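Local coordinates for DsbA family protein (Salmonella typhimurium, PDB 7JVE), which acts as a trimeric thioredoxin-like enzyme with both thiol oxidase and disulfide isomerase activities, at residues S131-A134 with A135-E139. Residues are numbered along the deposited sequence; the frame is centred on the assembly and turned at random.
Sequences SGLA and ARVGE
Ser-131 O accepts Ala-135 N at 2.9 Å, and the Ala-135 methyl rests against the same oxygen, CB to O 3.5 Å. The Ser-131 side chain is directed away from 135-139 and touches Asp-91 and Pro-122 in neighbouring loops. One residue on, Gly-132 O accepts a hydrogen bond from Arg-136 N at 2.9 Å and also borders the start of that side chain, with Arg-136 CG 3.4 Å from Gly-132 O. Arg-136 CG stands beside its own backbone N (chi1 -74°), which brings it beside this oxygen; the chain then runs extended to NE, and the guanidinium reaches Gln-192 OE1 through NE and Ala-196 O through NH2. Four i to i+4 bonds and helical backbone torsions throughout identify an alpha-helical turn of helix 128-145, part of the helical region of this DsbA-type thioredoxin fold. Leu-133 O takes the straightest of the four bonds, from Val-137 N, with an N-H...O angle of 170°. Val-137 CG2, anti to its carbonyl carbon, lies 3.3 Å from Leu-133 O, and CD1 of Leu-133 approaches that methyl at 4.4 Å, a loose apolar contact on the face packed by helix 169-176. Ala-134 O accepts Gly-138 N at 3.0 Å, while the Ala-134 methyl packs on Tyr-92 and Leu-157.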
loop_
_atom_site.group_PDB
_atom_site.type_symbol
_atom_site.label_atom_id
_atom_site.label_comp_id
_atom_site.label_asym_id
_atom_site.label_seq_id
_atom_site.Cartn_x
_atom_site.Cartn_y
_atom_site.Cartn_z
ATOM N N SER A 131 -3.640 -5.590 27.418
ATOM C CA SER A 131 -4.609 -6.620 27.037
ATOM C C SER A 131 -4.923 -7.542 28.211
ATOM O O SER A 131 -6.090 -7.872 28.453
ATOM C CB SER A 131 -4.110 -7.440 25.838
ATOM O OG SER A 131 -4.077 -6.654 24.671
ATOM N N GLY A 132 -3.894 -7.964 28.953
ATOM C CA GLY A 132 -4.133 -8.838 30.090
ATOM C C GLY A 132 -4.989 -8.180 31.154
ATOM O O GLY A 132 -5.887 -8.811 31.717
ATOM N N LEU A 133 -4.705 -6.911 31.461
ATOM C CA LEU A 133 -5.510 -6.181 32.436
ATOM C C LEU A 133 -6.951 -6.053 31.972
ATOM O O LEU A 133 -7.879 -6.185 32.777
ATOM C CB LEU A 133 -4.921 -4.787 32.696
ATOM C CG LEU A 133 -5.772 -3.928 33.650
ATOM C CD1 LEU A 133 -5.976 -4.651 34.989
ATOM C CD2 LEU A 133 -5.219 -2.499 33.892
ATOM N N ALA A 134 -7.163 -5.754 30.682
ATOM C CA ALA A 134 -8.528 -5.603 30.196
ATOM C C ALA A 134 -9.262 -6.933 30.230
ATOM O O ALA A 134 -10.466 -6.968 30.498
ATOM C CB ALA A 134 -8.545 -5.012 28.780
ATOM N N ALA A 135 -8.545 -8.034 29.997
ATOM C CA ALA A 135 -9.159 -9.352 30.099
ATOM C C ALA A 135 -9.503 -9.700 31.551
ATOM O O ALA A 135 -10.536 -10.328 31.803
ATOM C CB ALA A 135 -8.247 -10.406 29.462
ATOM N N ARG A 136 -8.668 -9.294 32.525
ATOM C CA ARG A 136 -8.997 -9.536 33.936
ATOM C C ARG A 136 -10.301 -8.851 34.326
ATOM O O ARG A 136 -11.172 -9.465 34.957
ATOM C CB ARG A 136 -7.884 -9.048 34.862
ATOM C CG ARG A 136 -6.623 -9.884 34.902
ATOM C CD ARG A 136 -5.655 -9.327 35.968
ATOM N NE ARG A 136 -4.365 -9.996 35.871
ATOM C CZ ARG A 136 -4.147 -11.241 36.287
ATOM N NH1 ARG A 136 -5.134 -11.943 36.831
ATOM N NH2 ARG A 136 -2.962 -11.792 36.144
ATOM N N VAL A 137 -10.436 -7.561 33.982
ATOM C CA VAL A 137 -11.659 -6.820 34.295
ATOM C C VAL A 137 -12.849 -7.465 33.616
ATOM O O VAL A 137 -13.871 -7.753 34.254
ATOM C CB VAL A 137 -11.529 -5.348 33.876
ATOM C CG1 VAL A 137 -12.819 -4.593 34.242
ATOM C CG2 VAL A 137 -10.302 -4.713 34.504
ATOM N N GLY A 138 -12.724 -7.721 32.309
ATOM C CA GLY A 138 -13.826 -8.314 31.571
ATOM C C GLY A 138 -14.264 -9.644 32.155
ATOM O O GLY A 138 -15.458 -9.932 32.249
ATOM N N GLU A 139 -13.307 -10.464 32.579
ATOM C CA GLU A 139 -13.690 -11.735 33.161
ATOM C C GLU A 139 -14.455 -11.543 34.468
ATOM O O GLU A 139 -15.437 -12.247 34.719
ATOM C CB GLU A 139 -12.467 -12.593 33.376
ATOM C CG GLU A 139 -12.833 -13.902 33.983
ATOM C CD GLU A 139 -11.671 -14.834 34.030
ATOM O OE1 GLU A 139 -11.596 -15.696 33.119
ATOM O OE2 GLU A 139 -10.835 -14.682 34.955
#